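Local coordinates for protein citrinin polyketide synthase (Monascus purpureus, PDB 5MPT) that builds the polyketide precursor of the mycotoxin citrinin from malonyl-CoA units, this chain being its C-methyltransferase domain with bound S-adenosyl-L-homocysteine, at residues 265-270 / 299-304; 278-283 / 304-309; 293-298 / 354-359; 311-316 / 376-381. All blocks are in the same frame, centred on the assembly; numbering follows the deposited sequence.

Contact 1: residues 265-270 / 299-304; sequences VNIESP and RNIHRI. With SAH (S-adenosyl-L-homocysteine), chain B.
Asn300 lays its amide against the backbone of the turn 266-269, its ND2 giving a hydrogen bond to Ile267 O at 3.1 Å (N-H...O 164°). The donor lies in the carbonyl plane, on a lone pair, and the acceptor lies close to the plane of the asparagine amide. A second, weak bond runs from the same ND2 to Glu268 O, so one primary amide serves two carbonyls of a type I turn. Alongside, Ile301 CD1 meets Ile267 CG2 at 4.2 Å. This turn follows strand 260-264, an edge strand of the Rossmann-like methyltransferase sheet, and holds the adenine: Ile267 N donates to SAH N1 (3.0 Å), and SAH N6 donates to Asn266 OD1 (2.9 Å). With CG anti to the backbone N (chi1 -176°), the Asn266 side chain brings OD1 within range of both the adenine amino group and Glu268 N, forming an Asx turn at 2.8 Å. Ile267 CG1 and CD1 pack on the adenine near N1 and C2, while the Glu268 carboxylate is paired with Arg292.

Contact 2: residues 278-283 / 304-309; sequences SQHIIL and ILRPDG
This is a buried parallel bridge between the start of strand 279-285 and the short strand 305-306, Gln279 beside Leu305, where helix 294-304 ends and the chain turns back toward the central sheet. Ile304 O, in the last turn of that helix, accepts from two backbone donors, Ser278 N and Gln279 N (3.1 Å). Arg306 N answers with a 2.8 Å bond to Gln279 O. Beside this bridge, branched aliphatic side chains fill the interior: Ile282 CD1 touches Leu305 CD2 at 3.6 Å and Ile304 CG2 at 3.8 Å, crossing the Ile304 side chain at about a right angle. Further along, the Arg306 chain bends at chi3 (51°) and passes over one face of the His280 ring. Its CD sits 3.5 Å from the ring centroid, almost on the normal, a CH-pi contact, and the guanidinium is tilted only 23° from the ring. Asp308 forms a salt bridge with the guanidinium side-on, NE to OD1 at 3.0 Å and NH2 to OD2 at 2.9 Å, while a water joins NH1 to Ser278 O. His280 ND1 and NE2 are bonded instead to Arg209 N and Ser10 O. Because NE is committed to the carboxylate in the guanidinium plane, its closeness to His280 NE2 is not a hydrogen bond; NE lies over the ring face, and Asp308 probably balances the arginine's charge beside the ring.

Contact 3: residues 293-298 / 354-359; sequences NLEIST and LTSVGY
Thr298 has chi1 near 61°, which places OG1 between its backbone N and carbonyl carbon and turns CG2 the other way, toward Leu354. From there OG1 donates back to Leu294 O at 2.8 Å, one turn earlier in the helix, and Thr298 N reaches the same oxygen from the opposite face of its carbonyl plane. A threonine suits this place because its hydroxyl is satisfied within its own helix while its methyl packs outward: CG2 lies 3.9 Å from Leu354 CD2, and Val357 CG2 rests against OG1 at 3.5 Å. Val357 CG1, on the other branch, sits 3.6 Å from Glu295 O. The polar link is Tyr359 OH to Thr298 O, 2.8 Å long and in the carbonyl plane on a lone pair; Leu354 CD2 lies over one face of the tyrosine ring. Gly358 makes the sharp change of direction possible, its positive phi (116°) closing helix 347-356 in a Schellman motif that sends Tyr359 back toward Thr298. The C-terminal end of helix 347-356 and the residues after it therefore pack on the first turns of helix 294-304, with Leu354 and Tyr359 also touching Ala380 of strand 375-381 and His302 meeting the tyrosine ring edge-to-face.

Contact 4: residues 311-316 / 376-381; sequences LLLLEM and RLIIAL
Leu313 and Ile378 are turned to the same face of an antiparallel strand pair and meet with CB atoms 4.0 Å apart, their side chains crossing at a slant. Leu311 with Ala380 and Glu315 with Arg376 share that face and, like Leu313 and Ile378, are hydrogen-bonded pairs. Each contributes two backbone bonds, such as Leu313 N to Ile378 O at 2.7 Å. On the other face, Leu314 CG touches Leu377 CD2 at 3.8 Å. Leu312, with CG anti to the backbone N (chi1 -172°), brings CD1 to both Ile379 CB (4.0 Å) and Leu377 CB. Strand 309-316 runs parallel to 279-285 on one side and antiparallel to 375-381 on the other, the latter lying between 309-316 and 361-364 as the reversed seventh strand does in the Rossmann-like methyltransferase fold. Trp350 of helix 347-356 packs on Leu313, Ile378 and Glu315. Branched aliphatic residues, with the small Ala380, suit these buried positions, while the catalytic Glu315 sends its carboxylate away to His289 ND1; the two backbone bonds to Arg376 probably hold that acid in position.

How the contacts relate
From the N terminus, the chain passes the adenine-binding turn of contact 1, enters the strand of contact 2 at 278-283 and then runs through helix 294-304, whose start serves contact 3 and whose end serves contacts 1 and 2. Contact 1 closes the loop from 270 to 299, and contact 2 closes the one from 283 to 304; they cross and share Ile304. Contact 3 crosses both, bringing 354-359 back to the helix. Contact 4 comes in series after contacts 1 and 2 but crosses contact 3, joining 311-316 to the late strand 376-381. Ile282 and Leu312 link contacts 2 and 4 within the sheet, and Tyr359 packs against contacts 1, 2 and 4.

Contact 1: residues 265-270 / 299-304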
loop_
_atom_site.group_PDB
_atom_site.type_symbol
_atom_site.label_atom_id
_atom_site.label_comp_id
_atom_site.label_asym_id
_atom_site.label_seq_id
_atom_site.Cartn_x
_atom_site.Cartn_y
_atom_site.Cartn_z
ATOM N N VAL A 265 -10.431 7.438 13.245
ATOM C CA VAL A 265 -11.595 7.164 12.407
ATOM C C VAL A 265 -11.435 5.782 11.800
ATOM O O VAL A 265 -10.388 5.465 11.226
ATOM C CB VAL A 265 -11.787 8.209 11.294
ATOM C CG1 VAL A 265 -12.918 7.778 10.344
ATOM C CG2 VAL A 265 -12.051 9.563 11.895
ATOM N N ASN A 266 -12.473 4.969 11.908
ATOM C CA ASN A 266 -12.494 3.633 11.329
ATOM C C ASN A 266 -13.270 3.679 10.021
ATOM O O ASN A 266 -14.454 4.053 10.010
ATOM C CB ASN A 266 -13.138 2.659 12.312
ATOM C CG ASN A 266 -13.111 1.224 11.834
ATOM O OD1 ASN A 266 -12.946 0.929 10.660
ATOM N ND2 ASN A 266 -13.368 0.315 12.770
ATOM N N ILE A 267 -12.568 3.404 8.919
ATOM C CA ILE A 267 -13.145 3.365 7.577
ATOM C C ILE A 267 -14.392 2.510 7.517
ATOM O O ILE A 267 -15.311 2.815 6.741
ATOM C CB ILE A 267 -12.094 2.855 6.578
ATOM C CG1 ILE A 267 -10.914 3.823 6.537
ATOM C CG2 ILE A 267 -12.708 2.607 5.187
ATOM C CD1 ILE A 267 -9.636 3.264 5.907
ATOM N N GLU A 268 -14.455 1.431 8.325
ATOM C CA GLU A 268 -15.581 0.500 8.257
ATOM C C GLU A 268 -16.813 1.015 8.981
ATOM O O GLU A 268 -17.909 0.490 8.749
ATOM C CB GLU A 268 -15.202 -0.867 8.857
ATOM C CG GLU A 268 -14.106 -1.551 8.077
ATOM C CD GLU A 268 -13.900 -3.013 8.439
ATOM O OE1 GLU A 268 -14.743 -3.577 9.189
ATOM O OE2 GLU A 268 -12.901 -3.594 7.970
ATOM N N SER A 269 -16.655 2.018 9.861
ATOM C CA SER A 269 -17.776 2.512 10.663
ATOM C C SER A 269 -18.684 3.456 9.878
ATOM O O SER A 269 -18.233 4.225 9.049
ATOM C CB SER A 269 -17.267 3.265 11.883
ATOM O OG SER A 269 -16.546 2.413 12.746
ATOM N N PRO A 270 -19.981 3.447 10.157
ATOM C CA PRO A 270 -20.830 4.508 9.644
ATOM C C PRO A 270 -20.343 5.852 10.147
ATOM O O PRO A 270 -19.857 5.971 11.287
ATOM C CB PRO A 270 -22.209 4.150 10.211
ATOM C CG PRO A 270 -21.904 3.312 11.387
ATOM C CD PRO A 270 -20.728 2.533 11.038
ATOM N N ARG A 299 -18.782 3.021 0.490
ATOM C CA ARG A 299 -20.061 3.675 0.748
ATOM C C ARG A 299 -19.951 4.615 1.941
ATOM O O ARG A 299 -20.429 5.759 1.896
ATOM C CB ARG A 299 -21.151 2.628 0.978
ATOM C CG ARG A 299 -22.557 3.230 1.081
ATOM C CD ARG A 299 -23.631 2.167 1.171
ATOM N NE ARG A 299 -23.881 1.492 -0.104
ATOM C CZ ARG A 299 -23.584 0.221 -0.373
ATOM N NH1 ARG A 299 -23.010 -0.560 0.539
ATOM N NH2 ARG A 299 -23.869 -0.278 -1.568
ATOM N N ASN A 300 -19.320 4.152 3.021
ATOM C CA ASN A 300 -19.070 5.018 4.164
ATOM C C ASN A 300 -18.330 6.279 3.734
ATOM O O ASN A 300 -18.700 7.394 4.111
ATOM C CB ASN A 300 -18.264 4.281 5.232
ATOM C CG ASN A 300 -19.024 3.137 5.874
ATOM O OD1 ASN A 300 -20.255 3.103 5.881
ATOM N ND2 ASN A 300 -18.287 2.211 6.448
ATOM N N ILE A 301 -17.256 6.107 2.954
ATOM C CA ILE A 301 -16.490 7.244 2.466
ATOM C C ILE A 301 -17.381 8.165 1.649
ATOM O O ILE A 301 -17.325 9.395 1.784
ATOM C CB ILE A 301 -15.282 6.724 1.668
ATOM C CG1 ILE A 301 -14.319 6.042 2.660
ATOM C CG2 ILE A 301 -14.705 7.843 0.849
ATOM C CD1 ILE A 301 -13.187 5.254 2.006
ATOM N N HIS A 302 -18.215 7.592 0.781
ATOM C CA HIS A 302 -19.102 8.414 -0.034
ATOM C C HIS A 302 -19.937 9.353 0.821
ATOM O O HIS A 302 -20.113 10.526 0.485
ATOM C CB HIS A 302 -20.019 7.530 -0.877
ATOM C CG HIS A 302 -20.756 8.275 -1.935
ATOM N ND1 HIS A 302 -22.003 8.824 -1.730
ATOM C CD2 HIS A 302 -20.424 8.564 -3.211
ATOM C CE1 HIS A 302 -22.401 9.426 -2.838
ATOM N NE2 HIS A 302 -21.451 9.300 -3.751
ATOM N N ARG A 303 -20.445 8.860 1.946
ATOM C CA ARG A 303 -21.377 9.645 2.746
ATOM C C ARG A 303 -20.675 10.793 3.453
ATOM O O ARG A 303 -21.311 11.794 3.780
ATOM C CB ARG A 303 -22.064 8.707 3.749
ATOM C CG ARG A 303 -23.183 9.349 4.605
ATOM C CD ARG A 303 -24.286 10.008 3.773
ATOM N NE ARG A 303 -25.001 9.051 2.922
ATOM C CZ ARG A 303 -26.284 8.720 3.048
ATOM N NH1 ARG A 303 -27.045 9.268 3.988
ATOM N NH2 ARG A 303 -26.813 7.835 2.214
ATOM N N ILE A 304 -19.367 10.668 3.672
ATOM C CA ILE A 304 -18.572 11.731 4.276
ATOM C C ILE A 304 -18.227 12.814 3.262
ATOM O O ILE A 304 -17.912 13.944 3.654
ATOM C CB ILE A 304 -17.307 11.106 4.896
ATOM C CG1 ILE A 304 -17.711 10.170 6.054
ATOM C CG2 ILE A 304 -16.345 12.149 5.426
ATOM C CD1 ILE A 304 -16.594 9.220 6.507
HETATM N N SAH B . -1.174 5.428 4.584
HETATM C CA SAH B . -0.254 4.535 5.349
HETATM C CB SAH B . 0.343 3.340 4.615
HETATM C CG SAH B . -0.618 2.187 4.385
HETATM S SD SAH B . -0.654 1.218 5.933
HETATM C C SAH B . 0.922 5.411 5.866
HETATM O O SAH B . 1.443 4.922 6.971
HETATM O OXT SAH B . 1.336 6.394 5.303
HETATM C "C5'" SAH B . -2.430 1.009 6.225
HETATM C "C4'" SAH B . -2.883 2.010 7.268
HETATM O "O4'" SAH B . -4.318 1.863 7.337
HETATM C "C3'" SAH B . -2.345 1.773 8.685
HETATM O "O3'" SAH B . -1.963 3.044 9.204
HETATM C "C2'" SAH B . -3.551 1.175 9.430
HETATM O "O2'" SAH B . -3.577 1.534 10.810
HETATM C "C1'" SAH B . -4.708 1.833 8.687
HETATM N N9 SAH B . -5.991 1.145 8.763
HETATM C C8 SAH B . -6.235 -0.201 8.703
HETATM N N7 SAH B . -7.497 -0.526 8.849
HETATM C C5 SAH B . -8.131 0.697 9.025
HETATM C C6 SAH B . -9.478 1.049 9.238
HETATM N N6 SAH B . -10.475 0.162 9.354
HETATM N N1 SAH B . -9.767 2.358 9.368
HETATM C C2 SAH B . -8.778 3.253 9.288
HETATM N N3 SAH B . -7.476 3.048 9.086
HETATM C C4 SAH B . -7.214 1.735 8.967
#

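Contact 2: residues 278-283 / 304-309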
loop_
_atom_site.group_PDB
_atom_site.type_symbol
_atom_site.label_atom_id
_atom_site.label_comp_id
_atom_site.label_asym_id
_atom_site.label_seq_id
_atom_site.Cartn_x
_atom_site.Cartn_y
_atom_site.Cartn_z
ATOM N N SER A 278 -19.251 16.387 4.675
ATOM C CA SER A 278 -18.427 17.426 5.260
ATOM C C SER A 278 -17.170 17.719 4.473
ATOM O O SER A 278 -16.685 18.851 4.522
ATOM C CB SER A 278 -18.031 17.073 6.689
ATOM O OG SER A 278 -17.283 15.879 6.733
ATOM N N GLN A 279 -16.643 16.750 3.730
ATOM C CA GLN A 279 -15.328 16.876 3.136
ATOM C C GLN A 279 -15.356 17.053 1.616
ATOM O O GLN A 279 -16.149 16.408 0.916
ATOM C CB GLN A 279 -14.486 15.626 3.459
ATOM C CG GLN A 279 -14.357 15.284 4.883
ATOM C CD GLN A 279 -13.751 16.384 5.732
ATOM O OE1 GLN A 279 -12.681 16.902 5.461
ATOM N NE2 GLN A 279 -14.468 16.745 6.782
ATOM N N HIS A 280 -14.466 17.920 1.108
ATOM C CA HIS A 280 -14.237 18.057 -0.335
ATOM C C HIS A 280 -13.434 16.900 -0.900
ATOM O O HIS A 280 -13.708 16.434 -2.013
ATOM C CB HIS A 280 -13.472 19.347 -0.650
ATOM C CG HIS A 280 -14.246 20.586 -0.354
ATOM N ND1 HIS A 280 -14.166 21.232 0.861
ATOM C CD2 HIS A 280 -15.106 21.303 -1.112
ATOM C CE1 HIS A 280 -14.949 22.299 0.836
ATOM N NE2 HIS A 280 -15.536 22.352 -0.344
ATOM N N ILE A 281 -12.459 16.423 -0.137
ATOM C CA ILE A 281 -11.462 15.459 -0.589
ATOM C C ILE A 281 -11.213 14.450 0.507
ATOM O O ILE A 281 -10.939 14.821 1.656
ATOM C CB ILE A 281 -10.138 16.156 -0.955
ATOM C CG1 ILE A 281 -10.386 17.251 -1.965
ATOM C CG2 ILE A 281 -9.126 15.158 -1.455
ATOM C CD1 ILE A 281 -9.123 18.077 -2.236
ATOM N N ILE A 282 -11.295 13.173 0.162
ATOM C CA ILE A 282 -10.788 12.116 1.019
ATOM C C ILE A 282 -9.590 11.476 0.335
ATOM O O ILE A 282 -9.687 10.997 -0.799
ATOM C CB ILE A 282 -11.864 11.085 1.362
ATOM C CG1 ILE A 282 -12.864 11.779 2.273
ATOM C CG2 ILE A 282 -11.254 9.845 2.080
ATOM C CD1 ILE A 282 -14.075 11.012 2.544
ATOM N N LEU A 283 -8.465 11.538 1.021
ATOM C CA LEU A 283 -7.221 10.869 0.662
ATOM C C LEU A 283 -7.126 9.547 1.406
ATOM O O LEU A 283 -7.451 9.497 2.586
ATOM C CB LEU A 283 -6.039 11.763 1.032
ATOM C CG LEU A 283 -5.943 13.117 0.324
ATOM C CD1 LEU A 283 -4.667 13.841 0.728
ATOM C CD2 LEU A 283 -6.019 12.963 -1.178
ATOM N N ILE A 304 -19.367 10.668 3.672
ATOM C CA ILE A 304 -18.572 11.731 4.276
ATOM C C ILE A 304 -18.227 12.814 3.262
ATOM O O ILE A 304 -17.912 13.944 3.654
ATOM C CB ILE A 304 -17.307 11.106 4.896
ATOM C CG1 ILE A 304 -17.711 10.170 6.054
ATOM C CG2 ILE A 304 -16.345 12.149 5.426
ATOM C CD1 ILE A 304 -16.594 9.220 6.507
ATOM N N LEU A 305 -18.332 12.513 1.977
ATOM C CA LEU A 305 -18.009 13.499 0.948
ATOM C C LEU A 305 -19.164 14.454 0.753
ATOM O O LEU A 305 -20.335 14.052 0.734
ATOM C CB LEU A 305 -17.709 12.838 -0.394
ATOM C CG LEU A 305 -16.401 12.050 -0.444
ATOM C CD1 LEU A 305 -16.226 11.325 -1.763
ATOM C CD2 LEU A 305 -15.213 12.973 -0.209
ATOM N N ARG A 306 -18.823 15.728 0.600
ATOM C CA ARG A 306 -19.752 16.665 -0.003
ATOM C C ARG A 306 -20.141 16.174 -1.401
ATOM O O ARG A 306 -19.366 15.466 -2.050
ATOM C CB ARG A 306 -19.115 18.045 -0.114
ATOM C CG ARG A 306 -18.719 18.692 1.196
ATOM C CD ARG A 306 -17.709 19.784 0.941
ATOM N NE ARG A 306 -18.158 20.713 -0.102
ATOM C CZ ARG A 306 -18.817 21.854 0.142
ATOM N NH1 ARG A 306 -19.043 22.211 1.384
ATOM N NH2 ARG A 306 -19.197 22.668 -0.853
ATOM N N PRO A 307 -21.325 16.562 -1.896
ATOM C CA PRO A 307 -21.725 16.190 -3.266
ATOM C C PRO A 307 -20.744 16.631 -4.324
ATOM O O PRO A 307 -20.655 15.983 -5.374
ATOM C CB PRO A 307 -23.072 16.919 -3.441
ATOM C CG PRO A 307 -23.583 17.051 -2.118
ATOM C CD PRO A 307 -22.428 17.216 -1.181
ATOM N N ASP A 308 -20.021 17.723 -4.098
ATOM C CA ASP A 308 -19.044 18.202 -5.061
ATOM C C ASP A 308 -17.649 17.620 -4.825
ATOM O O ASP A 308 -16.707 18.013 -5.519
ATOM C CB ASP A 308 -18.993 19.742 -5.071
ATOM C CG ASP A 308 -18.568 20.344 -3.735
ATOM O OD1 ASP A 308 -18.104 19.608 -2.878
ATOM O OD2 ASP A 308 -18.693 21.567 -3.511
ATOM N N GLY A 309 -17.511 16.654 -3.914
ATOM C CA GLY A 309 -16.210 16.145 -3.523
ATOM C C GLY A 309 -15.787 14.884 -4.257
ATOM O O GLY A 309 -16.478 14.351 -5.126
HETATM O O HOH W 1 -18.290 20.976 4.106
#

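Contact 3: residues 293-298 / 354-359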
loop_
_atom_site.group_PDB
_atom_site.type_symbol
_atom_site.label_atom_id
_atom_site.label_comp_id
_atom_site.label_asym_id
_atom_site.label_seq_id
_atom_site.Cartn_x
_atom_site.Cartn_y
_atom_site.Cartn_z
ATOM N N ASN A 293 -14.807 -5.212 3.662
ATOM C CA ASN A 293 -15.812 -5.200 2.604
ATOM C C ASN A 293 -15.696 -3.869 1.884
ATOM O O ASN A 293 -15.900 -2.815 2.488
ATOM C CB ASN A 293 -17.226 -5.416 3.179
ATOM C CG ASN A 293 -18.319 -5.379 2.102
ATOM O OD1 ASN A 293 -18.440 -4.409 1.338
ATOM N ND2 ASN A 293 -19.133 -6.433 2.052
ATOM N N LEU A 294 -15.282 -3.916 0.614
ATOM C CA LEU A 294 -14.974 -2.682 -0.094
ATOM C C LEU A 294 -16.223 -1.862 -0.363
ATOM O O LEU A 294 -16.171 -0.625 -0.338
ATOM C CB LEU A 294 -14.245 -3.001 -1.396
ATOM C CG LEU A 294 -12.864 -3.620 -1.222
ATOM C CD1 LEU A 294 -12.190 -3.751 -2.576
ATOM C CD2 LEU A 294 -11.952 -2.820 -0.263
ATOM N N GLU A 295 -17.350 -2.523 -0.636
ATOM C CA GLU A 295 -18.618 -1.800 -0.806
ATOM C C GLU A 295 -18.975 -0.999 0.438
ATOM O O GLU A 295 -19.331 0.191 0.360
ATOM C CB GLU A 295 -19.746 -2.777 -1.117
ATOM C CG GLU A 295 -19.749 -3.315 -2.532
ATOM C CD GLU A 295 -21.012 -4.093 -2.854
ATOM O OE1 GLU A 295 -22.035 -3.879 -2.163
ATOM O OE2 GLU A 295 -20.971 -4.914 -3.797
ATOM N N ILE A 296 -18.929 -1.644 1.595
ATOM C CA ILE A 296 -19.259 -0.958 2.840
ATOM C C ILE A 296 -18.290 0.190 3.082
ATOM O O ILE A 296 -18.701 1.309 3.418
ATOM C CB ILE A 296 -19.270 -1.966 4.012
ATOM C CG1 ILE A 296 -20.427 -2.942 3.840
ATOM C CG2 ILE A 296 -19.315 -1.260 5.355
ATOM C CD1 ILE A 296 -20.419 -4.078 4.862
ATOM N N SER A 297 -16.988 -0.057 2.894
ATOM C CA SER A 297 -16.015 0.989 3.180
ATOM C C SER A 297 -16.178 2.180 2.233
ATOM O O SER A 297 -16.138 3.336 2.667
ATOM C CB SER A 297 -14.608 0.442 3.089
ATOM O OG SER A 297 -14.419 -0.493 4.119
ATOM N N THR A 298 -16.331 1.925 0.933
ATOM C CA THR A 298 -16.381 3.030 0.002
ATOM C C THR A 298 -17.730 3.733 0.091
ATOM O O THR A 298 -17.816 4.928 -0.183
ATOM C CB THR A 298 -16.068 2.570 -1.439
ATOM O OG1 THR A 298 -17.036 1.614 -1.868
ATOM C CG2 THR A 298 -14.618 1.970 -1.579
ATOM N N LEU A 354 -16.946 1.095 -6.619
ATOM C CA LEU A 354 -17.205 2.521 -6.461
ATOM C C LEU A 354 -18.482 2.928 -7.175
ATOM O O LEU A 354 -19.311 3.651 -6.617
ATOM C CB LEU A 354 -16.012 3.307 -6.985
ATOM C CG LEU A 354 -14.770 3.194 -6.123
ATOM C CD1 LEU A 354 -13.537 3.592 -6.917
ATOM C CD2 LEU A 354 -14.915 4.076 -4.902
ATOM N N THR A 355 -18.680 2.431 -8.392
ATOM C CA THR A 355 -19.887 2.759 -9.137
ATOM C C THR A 355 -21.124 2.212 -8.433
ATOM O O THR A 355 -22.164 2.882 -8.366
ATOM C CB THR A 355 -19.774 2.188 -10.546
ATOM O OG1 THR A 355 -18.673 2.807 -11.213
ATOM C CG2 THR A 355 -21.030 2.432 -11.343
ATOM N N SER A 356 -21.026 0.998 -7.899
ATOM C CA SER A 356 -22.180 0.349 -7.298
ATOM C C SER A 356 -22.657 1.043 -6.029
ATOM O O SER A 356 -23.823 0.878 -5.662
ATOM C CB SER A 356 -21.847 -1.120 -7.009
ATOM O OG SER A 356 -20.902 -1.243 -5.957
ATOM N N VAL A 357 -21.803 1.813 -5.347
ATOM C CA VAL A 357 -22.197 2.481 -4.110
ATOM C C VAL A 357 -22.508 3.964 -4.319
ATOM O O VAL A 357 -22.781 4.668 -3.345
ATOM C CB VAL A 357 -21.146 2.293 -3.007
ATOM C CG1 VAL A 357 -20.869 0.798 -2.821
ATOM C CG2 VAL A 357 -19.855 3.056 -3.290
ATOM N N GLY A 358 -22.469 4.458 -5.553
ATOM C CA GLY A 358 -22.952 5.805 -5.834
ATOM C C GLY A 358 -21.920 6.789 -6.329
ATOM O O GLY A 358 -22.279 7.953 -6.541
ATOM N N TYR A 359 -20.653 6.436 -6.523
ATOM C CA TYR A 359 -19.719 7.393 -7.102
ATOM C C TYR A 359 -20.040 7.580 -8.580
ATOM O O TYR A 359 -20.402 6.628 -9.272
ATOM C CB TYR A 359 -18.287 6.906 -6.912
ATOM C CG TYR A 359 -17.774 6.887 -5.475
ATOM C CD1 TYR A 359 -18.015 5.801 -4.634
ATOM C CD2 TYR A 359 -17.098 7.982 -4.951
ATOM C CE1 TYR A 359 -17.534 5.790 -3.318
ATOM C CE2 TYR A 359 -16.619 7.980 -3.663
ATOM C CZ TYR A 359 -16.854 6.891 -2.844
ATOM O OH TYR A 359 -16.376 6.899 -1.559
#

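Contact 4: residues 311-316 / 376-381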
loop_
_atom_site.group_PDB
_atom_site.type_symbol
_atom_site.label_atom_id
_atom_site.label_comp_id
_atom_site.label_asym_id
_atom_site.label_seq_id
_atom_site.Cartn_x
_atom_site.Cartn_y
_atom_site.Cartn_z
ATOM N N LEU A 311 -13.079 11.136 -3.772
ATOM C CA LEU A 311 -12.114 10.245 -3.160
ATOM C C LEU A 311 -10.901 10.096 -4.070
ATOM O O LEU A 311 -11.052 9.822 -5.261
ATOM C CB LEU A 311 -12.758 8.884 -2.922
ATOM C CG LEU A 311 -11.845 7.699 -2.531
ATOM C CD1 LEU A 311 -11.190 7.969 -1.198
ATOM C CD2 LEU A 311 -12.686 6.454 -2.478
ATOM N N LEU A 312 -9.717 10.184 -3.481
ATOM C CA LEU A 312 -8.463 9.885 -4.165
ATOM C C LEU A 312 -7.812 8.721 -3.438
ATOM O O LEU A 312 -7.207 8.900 -2.377
ATOM C CB LEU A 312 -7.543 11.098 -4.213
ATOM C CG LEU A 312 -6.317 10.874 -5.089
ATOM C CD1 LEU A 312 -6.680 10.713 -6.548
ATOM C CD2 LEU A 312 -5.398 12.061 -4.969
ATOM N N LEU A 313 -7.950 7.543 -4.024
ATOM C CA LEU A 313 -7.234 6.364 -3.557
ATOM C C LEU A 313 -5.820 6.321 -4.122
ATOM O O LEU A 313 -5.567 6.683 -5.282
ATOM C CB LEU A 313 -7.961 5.095 -3.984
ATOM C CG LEU A 313 -9.339 4.849 -3.416
ATOM C CD1 LEU A 313 -10.042 3.792 -4.237
ATOM C CD2 LEU A 313 -9.230 4.385 -1.961
ATOM N N LEU A 314 -4.891 5.880 -3.292
ATOM C CA LEU A 314 -3.587 5.425 -3.758
ATOM C C LEU A 314 -3.550 3.967 -3.358
ATOM O O LEU A 314 -3.477 3.665 -2.166
ATOM C CB LEU A 314 -2.440 6.212 -3.127
ATOM C CG LEU A 314 -1.090 6.100 -3.850
ATOM C CD1 LEU A 314 -0.092 7.096 -3.283
ATOM C CD2 LEU A 314 -0.510 4.705 -3.781
ATOM N N GLU A 315 -3.693 3.074 -4.336
ATOM C CA GLU A 315 -3.832 1.652 -4.064
ATOM C C GLU A 315 -2.880 0.835 -4.901
ATOM O O GLU A 315 -2.699 1.088 -6.096
ATOM C CB GLU A 315 -5.263 1.174 -4.341
ATOM C CG GLU A 315 -6.201 1.447 -3.218
ATOM C CD GLU A 315 -6.026 0.470 -2.081
ATOM O OE1 GLU A 315 -5.400 -0.604 -2.290
ATOM O OE2 GLU A 315 -6.489 0.789 -0.970
ATOM N N MET A 316 -2.279 -0.159 -4.258
ATOM C CA MET A 316 -1.494 -1.149 -4.968
ATOM C C MET A 316 -2.443 -2.058 -5.737
ATOM O O MET A 316 -3.279 -2.743 -5.144
ATOM C CB MET A 316 -0.655 -1.941 -3.979
ATOM C CG MET A 316 0.300 -2.867 -4.680
ATOM S SD MET A 316 1.594 -3.527 -3.616
ATOM C CE MET A 316 2.878 -2.278 -3.806
ATOM N N ARG A 376 -1.749 2.709 -8.437
ATOM C CA ARG A 376 -2.479 3.726 -9.154
ATOM C C ARG A 376 -3.051 4.722 -8.169
ATOM O O ARG A 376 -3.425 4.367 -7.045
ATOM C CB ARG A 376 -3.610 3.132 -9.972
ATOM C CG ARG A 376 -3.161 2.169 -11.011
ATOM C CD ARG A 376 -4.281 1.806 -11.939
ATOM N NE ARG A 376 -3.941 0.616 -12.684
ATOM C CZ ARG A 376 -3.289 0.595 -13.844
ATOM N NH1 ARG A 376 -2.908 1.731 -14.452
ATOM N NH2 ARG A 376 -3.006 -0.589 -14.394
ATOM N N LEU A 377 -3.147 5.980 -8.608
ATOM C CA LEU A 377 -4.142 6.874 -8.049
ATOM C C LEU A 377 -5.471 6.579 -8.731
ATOM O O LEU A 377 -5.559 6.506 -9.959
ATOM C CB LEU A 377 -3.782 8.341 -8.236
ATOM C CG LEU A 377 -2.499 8.885 -7.604
ATOM C CD1 LEU A 377 -2.260 10.341 -8.049
ATOM C CD2 LEU A 377 -2.557 8.746 -6.107
ATOM N N ILE A 378 -6.498 6.402 -7.929
ATOM C CA ILE A 378 -7.844 6.103 -8.397
ATOM C C ILE A 378 -8.715 7.193 -7.813
ATOM O O ILE A 378 -8.814 7.341 -6.585
ATOM C CB ILE A 378 -8.338 4.708 -7.962
ATOM C CG1 ILE A 378 -7.369 3.615 -8.404
ATOM C CG2 ILE A 378 -9.720 4.415 -8.538
ATOM C CD1 ILE A 378 -7.672 2.250 -7.757
ATOM N N ILE A 379 -9.268 8.016 -8.681
ATOM C CA ILE A 379 -10.140 9.104 -8.253
ATOM C C ILE A 379 -11.583 8.693 -8.478
ATOM O O ILE A 379 -11.911 8.035 -9.481
ATOM C CB ILE A 379 -9.784 10.422 -8.988
ATOM C CG1 ILE A 379 -10.523 11.584 -8.334
ATOM C CG2 ILE A 379 -10.122 10.356 -10.499
ATOM C CD1 ILE A 379 -10.021 12.954 -8.829
ATOM N N ALA A 380 -12.454 9.087 -7.541
ATOM C CA ALA A 380 -13.867 8.726 -7.569
ATOM C C ALA A 380 -14.685 9.926 -7.097
ATOM O O ALA A 380 -14.558 10.366 -5.950
ATOM C CB ALA A 380 -14.121 7.493 -6.716
ATOM N N LEU A 381 -15.466 10.479 -8.002
ATOM C CA LEU A 381 -16.273 11.649 -7.706
ATOM C C LEU A 381 -17.583 11.234 -7.052
ATOM O O LEU A 381 -18.227 10.256 -7.462
ATOM C CB LEU A 381 -16.550 12.438 -8.982
ATOM C CG LEU A 381 -15.444 13.375 -9.475
ATOM C CD1 LEU A 381 -14.159 12.676 -9.727
ATOM C CD2 LEU A 381 -15.923 14.099 -10.738
#